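Local atomic coordinates of N-(5'-phosphoribosyl)anthranilate isomerase (PDB entry 5LHF), a protein that catalyses the isomerisation of N-(5-phospho-beta-D-ribosyl)anthranilate to 1-(2-carboxyphenylamino)-1-deoxy-D-ribulose 5-phosphate, the third of five steps from chorismate to L-tryptophan. Residues V6-V11 with V182-G187; L165-V170 with I199-A204. All coordinates share one frame; numbering follows the deposited sequence. Where two conformers were deposited one is given.

How the contacts relate
Both contacts belong to one TIM barrel, and their centres are about 10 Å apart. Contact 1 lies in the barrel wall, its centre about 7 Å from the centre of the chain, where strand 5-9 pairs with strand 181-184 and so joins the two ends of the eight-stranded parallel sheet. Contact 2 lies further out, its centre about 16 Å from that of the chain, between the loop leading into helix 170-177 and the last helix, 196-207. Along the chain the segments alternate: 6-11, 165-170, 182-187, 199-204. The two layers touch directly, V184 CB being 3.7 Å from F202 CZ, so the final helix packs against the same seam that closes the barrel.

Contact 1 (V6-V11 with V182-G187); sequences VKICGV and VDVSSG
The pairing of V6-I8 with V182-V184 closes the TIM barrel, bringing the first and last strands of its parallel sheet side by side. Their axes approach to 4.8 Å and their N-to-C directions differ by 20°, and the ladder of backbone bonds confirms the parallel register. K7 N donates to V182 O at 2.9 Å, V184 N donates to K7 O at 3.0 Å, and C9 N donates to V184 O at 2.9 Å, so K7 is gripped through both its amide and its carbonyl.

On one face V6 and V182 lie alongside each other, as do I8 and V184, whose CG1 atoms are 3.9 Å apart. This is the outward face: helix 196-207 covers it, with M203 against V6, I199 against I8 and F202 against V184.

The other face carries a buried ion pair. K7 NZ meets D183 OD1 at 2.7 Å on the syn side of the carboxylate, 29° out of its plane. The lysine chain is extended until its last torsion (chi4 -84°), which turns NZ back to the acid, and its methylenes run past the same oxygen, K7 CG lying 3.1 Å from D183 OD1. K7 NZ also hydrogen-bonds to Q80 OE1, so two polar partners satisfy the buried ammonium.

Beyond the ladder, C9 O receives a hydrogen bond from K194 NZ, while S185 OG lies 3.1 Å from that same C9 O.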
ATOM      1  N   VAL A   6      -0.611  -1.280  10.086  1.00 14.43           N
ATOM      2  CA  VAL A   6      -1.864  -0.947   9.419  1.00  7.67           C
ATOM      3  C   VAL A   6      -1.685   0.381   8.707  1.00  8.99           C
ATOM      4  O   VAL A   6      -1.300   1.374   9.334  1.00 10.68           O
ATOM      5  CB  VAL A   6      -3.037  -0.854  10.407  1.00 14.89           C
ATOM      6  CG1 VAL A   6      -4.323  -0.503   9.653  1.00 12.02           C
ATOM      7  CG2 VAL A   6      -3.163  -2.157  11.212  1.00 13.75           C
ATOM      8  N   LYS A   7      -1.973   0.401   7.410  1.00 12.16           N
ATOM      9  CA  LYS A   7      -1.868   1.609   6.604  1.00 10.85           C
ATOM     10  C   LYS A   7      -3.244   1.913   6.034  1.00  8.65           C
ATOM     11  O   LYS A   7      -3.899   1.016   5.496  1.00 11.06           O
ATOM     12  CB  LYS A   7      -0.837   1.438   5.489  1.00 10.99           C
ATOM     13  CG  LYS A   7      -0.787   2.613   4.508  1.00 12.39           C
ATOM     14  CD  LYS A   7       0.438   2.511   3.572  1.00 11.57           C
ATOM     15  CE  LYS A   7       0.309   3.450   2.376  1.00 14.96           C
ATOM     16  NZ  LYS A   7      -0.507   2.849   1.258  1.00 14.47           N
ATOM     17  N   ILE A   8      -3.711   3.150   6.209  1.00  7.53           N
ATOM     18  CA  ILE A   8      -4.954   3.604   5.588  1.00 13.68           C
ATOM     19  C   ILE A   8      -4.566   4.590   4.500  1.00 12.40           C
ATOM     20  O   ILE A   8      -4.065   5.690   4.784  1.00 14.89           O
ATOM     21  CB  ILE A   8      -5.927   4.242   6.591  1.00 10.99           C
ATOM     22  CG1 ILE A   8      -6.377   3.211   7.641  1.00 11.71           C
ATOM     23  CG2 ILE A   8      -7.127   4.825   5.854  1.00 11.65           C
ATOM     24  CD1 ILE A   8      -7.165   3.807   8.810  1.00 12.86           C
ATOM     25  N   CYS A   9      -4.808   4.209   3.260  1.00 10.12           N
ATOM     26  CA  CYS A   9      -4.260   4.923   2.115  1.00 11.12           C
ATOM     27  C   CYS A   9      -5.298   5.879   1.539  1.00 15.08           C
ATOM     28  O   CYS A   9      -6.505   5.720   1.742  1.00 14.92           O
ATOM     29  CB  CYS A   9      -3.803   3.938   1.036  1.00 17.39           C
ATOM     30  SG  CYS A   9      -2.878   4.727  -0.317  1.00 21.47           S
ATOM     31  N   GLY A  10      -4.805   6.899   0.837  1.00 10.89           N
ATOM     32  CA  GLY A  10      -5.668   7.753   0.042  1.00 10.12           C
ATOM     33  C   GLY A  10      -6.316   8.921   0.764  1.00 14.04           C
ATOM     34  O   GLY A  10      -7.476   9.245   0.488  1.00 11.52           O
ATOM     35  N   VAL A  11      -5.619   9.568   1.679  1.00 15.53           N
ATOM     36  CA  VAL A  11      -6.204  10.742   2.318  1.00 12.66           C
ATOM     37  C   VAL A  11      -6.104  11.919   1.362  1.00 16.08           C
ATOM     38  O   VAL A  11      -5.081  12.113   0.686  1.00 12.83           O
ATOM     39  CB  VAL A  11      -5.537  11.045   3.675  1.00 12.67           C
ATOM     40  CG1 VAL A  11      -5.876   9.951   4.686  1.00 15.50           C
ATOM     41  CG2 VAL A  11      -4.017  11.187   3.514  1.00 21.43           C
ATOM     42  N   VAL A 182      -1.467  -4.721   6.770  1.00 10.84           N
ATOM     43  CA  VAL A 182      -2.612  -4.608   5.881  1.00 10.62           C
ATOM     44  C   VAL A 182      -2.727  -3.155   5.457  1.00 12.69           C
ATOM     45  O   VAL A 182      -2.354  -2.245   6.204  1.00  7.53           O
ATOM     46  CB  VAL A 182      -3.934  -5.077   6.531  1.00 10.43           C
ATOM     47  CG1 VAL A 182      -3.938  -6.602   6.732  1.00 13.39           C
ATOM     48  CG2 VAL A 182      -4.179  -4.353   7.853  1.00 10.58           C
ATOM     49  N   ASP A 183      -3.260  -2.954   4.250  1.00  9.99           N
ATOM     50  CA  ASP A 183      -3.491  -1.648   3.644  1.00 11.71           C
ATOM     51  C   ASP A 183      -4.936  -1.581   3.172  1.00 10.64           C
ATOM     52  O   ASP A 183      -5.416  -2.516   2.521  1.00 11.88           O
ATOM     53  CB  ASP A 183      -2.530  -1.419   2.466  1.00 13.50           C
ATOM     54  CG  ASP A 183      -2.717  -0.076   1.809  1.00 23.28           C
ATOM     55  OD1 ASP A 183      -2.067   0.882   2.248  1.00 19.99           O
ATOM     56  OD2 ASP A 183      -3.483   0.020   0.825  1.00 17.69           O
ATOM     57  N   VAL A 184      -5.631  -0.486   3.494  1.00  9.40           N
ATOM     58  CA  VAL A 184      -7.053  -0.342   3.182  1.00  6.85           C
ATOM     59  C   VAL A 184      -7.311   1.089   2.740  1.00 10.02           C
ATOM     60  O   VAL A 184      -6.698   2.022   3.260  1.00 11.29           O
ATOM     61  CB  VAL A 184      -7.943  -0.713   4.396  1.00 11.48           C
ATOM     62  CG1 VAL A 184      -7.680   0.209   5.577  1.00  8.34           C
ATOM     63  CG2 VAL A 184      -9.431  -0.694   4.030  1.00 14.15           C
ATOM     64  N   SER A 185      -8.225   1.260   1.785  1.00 11.66           N
ATOM     65  CA  SER A 185      -8.605   2.598   1.345  1.00 15.91           C
ATOM     66  C   SER A 185     -10.119   2.724   1.275  1.00 10.95           C
ATOM     67  O   SER A 185     -10.744   3.201   2.231  1.00 13.72           O
ATOM     68  CB  SER A 185      -7.970   2.916  -0.015  1.00 28.72           C
ATOM     69  OG  SER A 185      -8.251   4.256  -0.407  1.00 31.03           O
ATOM     70  N   SER A 186     -10.732   2.292   0.162  1.00  9.38           N
ATOM     71  CA  SER A 186     -12.174   2.484   0.028  1.00 17.31           C
ATOM     72  C   SER A 186     -12.976   1.668   1.040  1.00 14.86           C
ATOM     73  O   SER A 186     -14.127   2.013   1.314  1.00 11.44           O
ATOM     74  CB  SER A 186     -12.638   2.165  -1.398  1.00 22.72           C
ATOM     75  OG  SER A 186     -12.389   0.821  -1.751  1.00 24.89           O
ATOM     76  N   GLY A 187     -12.405   0.602   1.602  1.00 11.71           N
ATOM     77  CA  GLY A 187     -13.124  -0.174   2.606  1.00 11.38           C
ATOM     78  C   GLY A 187     -13.456   0.580   3.882  1.00 12.64           C
ATOM     79  O   GLY A 187     -14.283   0.106   4.674  1.00 15.03           O
TER

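Contact 2 (L165-V170 with I199-A204); sequences LTPENV and IEAFMA
P167 and F202 bring the two backbones to their nearest point, with CA atoms 4.3 Å apart, where the loop entering helix 170-177 meets helix 196-207; no hydrogen bond crosses between them. The pyrrolidine ring of P167 lies against the helix: its CB is 3.9 Å from A201 CB, and its CG is 4.3 Å from F202 CB. A chi1 of -171° swings the F202 ring away from its backbone N and carries it to the turn, where its CD2-CE2 edge faces the backbone at T166-P167, P167 N lying in the ring plane 4.0 Å from F202 CD2. L165 CB also lies at this edge. V170 CG2 sits oblique to the ring, 3.7 Å from F202 CE2, and the two side chains run at about a right angle to each other.

In the TIM barrel this joins the turn to the last helix, and F202 continues inward onto V182 of strand 181-184, the last of the barrel. The turn is held from within by an ST motif, in which T166 OG1 accepts from N169 N at 3.2 Å. In return, N169 OD1 takes the amide of T166 at 2.9 Å, the donor standing 44° out of the carbonyl plane.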
ATOM      1  N   LEU A 165      -9.813  -4.755   0.790  1.00 11.81           N
ATOM      2  CA  LEU A 165     -10.066  -5.128   2.176  1.00 12.82           C
ATOM      3  C   LEU A 165     -11.141  -4.235   2.772  1.00 15.93           C
ATOM      4  O   LEU A 165     -11.203  -3.038   2.483  1.00 16.24           O
ATOM      5  CB  LEU A 165      -8.786  -5.015   3.004  1.00 10.31           C
ATOM      6  CG  LEU A 165      -7.701  -5.992   2.585  1.00 13.73           C
ATOM      7  CD1 LEU A 165      -6.426  -5.790   3.415  1.00 16.54           C
ATOM      8  CD2 LEU A 165      -8.223  -7.437   2.689  1.00 12.98           C
ATOM      9  N   THR A 166     -11.984  -4.820   3.612  1.00 15.42           N
ATOM     10  CA  THR A 166     -13.132  -4.155   4.209  1.00 16.39           C
ATOM     11  C   THR A 166     -13.266  -4.672   5.634  1.00 19.90           C
ATOM     12  O   THR A 166     -12.699  -5.718   5.968  1.00 17.57           O
ATOM     13  CB  THR A 166     -14.438  -4.448   3.451  1.00 20.27           C
ATOM     14  OG1 THR A 166     -14.786  -5.826   3.637  1.00 15.93           O
ATOM     15  CG2 THR A 166     -14.310  -4.165   1.951  1.00 17.96           C
ATOM     16  N   PRO A 167     -14.034  -3.978   6.492  1.00 13.54           N
ATOM     17  CA  PRO A 167     -14.263  -4.523   7.841  1.00 12.58           C
ATOM     18  C   PRO A 167     -14.838  -5.926   7.830  1.00 14.98           C
ATOM     19  O   PRO A 167     -14.548  -6.709   8.741  1.00 18.79           O
ATOM     20  CB  PRO A 167     -15.248  -3.521   8.461  1.00 12.23           C
ATOM     21  CG  PRO A 167     -14.937  -2.242   7.780  1.00 15.48           C
ATOM     22  CD  PRO A 167     -14.638  -2.642   6.350  1.00  9.49           C
ATOM     23  N   GLU A 168     -15.622  -6.266   6.809  1.00 15.39           N
ATOM     24  CA  GLU A 168     -16.299  -7.559   6.749  1.00 19.57           C
ATOM     25  C   GLU A 168     -15.404  -8.688   6.254  1.00 18.48           C
ATOM     26  O   GLU A 168     -15.646  -9.849   6.608  1.00 23.66           O
ATOM     27  CB  GLU A 168     -17.535  -7.470   5.848  1.00 18.49           C
ATOM     28  CG  GLU A 168     -18.628  -6.563   6.382  1.00 25.15           C
ATOM     29  CD  GLU A 168     -18.365  -5.089   6.104  1.00 37.81           C
ATOM     30  OE1 GLU A 168     -17.328  -4.755   5.477  1.00 30.31           O
ATOM     31  OE2 GLU A 168     -19.201  -4.257   6.513  1.00 40.63           O
ATOM     32  N   ASN A 169     -14.391  -8.402   5.428  1.00 16.13           N
ATOM     33  CA  ASN A 169     -13.604  -9.490   4.863  1.00 16.55           C
ATOM     34  C   ASN A 169     -12.156  -9.529   5.338  1.00 17.46           C
ATOM     35  O   ASN A 169     -11.453 -10.496   5.029  1.00 16.94           O
ATOM     36  CB  ASN A 169     -13.657  -9.456   3.318  1.00 18.24           C
ATOM     37  CG  ASN A 169     -12.836  -8.322   2.689  1.00 19.42           C
ATOM     38  OD1 ASN A 169     -11.969  -7.702   3.309  1.00 17.01           O
ATOM     39  ND2 ASN A 169     -13.116  -8.063   1.425  1.00 21.53           N
ATOM     40  N   VAL A 170     -11.700  -8.537   6.108  1.00 12.77           N
ATOM     41  CA  VAL A 170     -10.278  -8.495   6.444  1.00 11.61           C
ATOM     42  C   VAL A 170      -9.888  -9.616   7.405  1.00 14.31           C
ATOM     43  O   VAL A 170      -8.742 -10.089   7.372  1.00 15.52           O
ATOM     44  CB  VAL A 170      -9.886  -7.110   6.994  1.00 12.39           C
ATOM     45  CG1 VAL A 170     -10.408  -6.903   8.403  1.00 10.51           C
ATOM     46  CG2 VAL A 170      -8.374  -6.938   6.939  1.00 13.76           C
ATOM     47  N   ILE A 199     -13.512   2.803  10.192  1.00  9.71           N
ATOM     48  CA  ILE A 199     -12.140   2.554  10.625  1.00 10.13           C
ATOM     49  C   ILE A 199     -12.129   1.768  11.934  1.00  9.36           C
ATOM     50  O   ILE A 199     -11.346   0.824  12.097  1.00 12.39           O
ATOM     51  CB  ILE A 199     -11.341   3.872  10.734  1.00  7.99           C
ATOM     52  CG1 ILE A 199     -11.107   4.457   9.332  1.00  8.27           C
ATOM     53  CG2 ILE A 199      -9.989   3.607  11.405  1.00  8.85           C
ATOM     54  CD1 ILE A 199     -10.570   5.922   9.322  1.00 12.10           C
ATOM     55  N   GLU A 200     -12.993   2.132  12.884  1.00 12.02           N
ATOM     56  CA  GLU A 200     -13.002   1.400  14.149  1.00 12.46           C
ATOM     57  C   GLU A 200     -13.438  -0.045  13.950  1.00 12.50           C
ATOM     58  O   GLU A 200     -12.942  -0.949  14.631  1.00 13.60           O
ATOM     59  CB  GLU A 200     -13.882   2.119  15.165  1.00 10.31           C
ATOM     60  CG  GLU A 200     -13.247   3.425  15.587  1.00 13.41           C
ATOM     61  CD  GLU A 200     -13.906   4.062  16.798  1.00 16.99           C
ATOM     62  OE1 GLU A 200     -15.110   3.815  17.032  1.00 16.07           O
ATOM     63  OE2 GLU A 200     -13.212   4.825  17.501  1.00 18.45           O
ATOM     64  N   ALA A 201     -14.366  -0.286  13.018  1.00 12.17           N
ATOM     65  CA  ALA A 201     -14.775  -1.663  12.749  1.00 12.49           C
ATOM     66  C   ALA A 201     -13.632  -2.455  12.138  1.00 13.59           C
ATOM     67  O   ALA A 201     -13.450  -3.637  12.457  1.00 14.37           O
ATOM     68  CB  ALA A 201     -15.991  -1.690  11.822  1.00  8.85           C
ATOM     69  N   PHE A 202     -12.869  -1.821  11.235  1.00  8.39           N
ATOM     70  CA  PHE A 202     -11.697  -2.454  10.636  1.00 12.58           C
ATOM     71  C   PHE A 202     -10.637  -2.758  11.691  1.00  9.68           C
ATOM     72  O   PHE A 202     -10.113  -3.878  11.769  1.00 11.05           O
ATOM     73  CB  PHE A 202     -11.137  -1.525   9.547  1.00  8.14           C
ATOM     74  CG  PHE A 202     -10.059  -2.143   8.706  1.00 13.00           C
ATOM     75  CD1 PHE A 202      -8.721  -2.004   9.056  1.00  8.92           C
ATOM     76  CD2 PHE A 202     -10.381  -2.834   7.546  1.00 16.09           C
ATOM     77  CE1 PHE A 202      -7.735  -2.546   8.272  1.00  8.29           C
ATOM     78  CE2 PHE A 202      -9.385  -3.391   6.753  1.00 14.55           C
ATOM     79  CZ  PHE A 202      -8.071  -3.250   7.121  1.00 11.13           C
ATOM     80  N   MET A 203     -10.319  -1.768  12.526  1.00 12.43           N
ATOM     81  CA  MET A 203      -9.259  -1.949  13.512  0.97 13.70           C
ATOM     82  C   MET A 203      -9.624  -3.027  14.524  1.00 13.84           C
ATOM     83  O   MET A 203      -8.753  -3.777  14.982  1.00 15.77           O
ATOM     84  CB  MET A 203      -8.977  -0.623  14.217  0.97 12.50           C
ATOM     85  CG  MET A 203      -8.450   0.466  13.301  0.97 13.53           C
ATOM     86  SD  MET A 203      -6.939   0.020  12.429  0.97 18.51           S
ATOM     87  CE  MET A 203      -5.769  -0.175  13.772  0.97 20.66           C
ATOM     88  N   ALA A 204     -10.906  -3.112  14.889  1.00 12.60           N
ATOM     89  CA  ALA A 204     -11.350  -4.140  15.821  1.00 14.53           C
ATOM     90  C   ALA A 204     -10.974  -5.528  15.325  1.00 15.85           C
ATOM     91  O   ALA A 204     -10.501  -6.367  16.099  1.00 15.54           O
ATOM     92  CB  ALA A 204     -12.857  -4.033  16.022  1.00 12.68           C
TER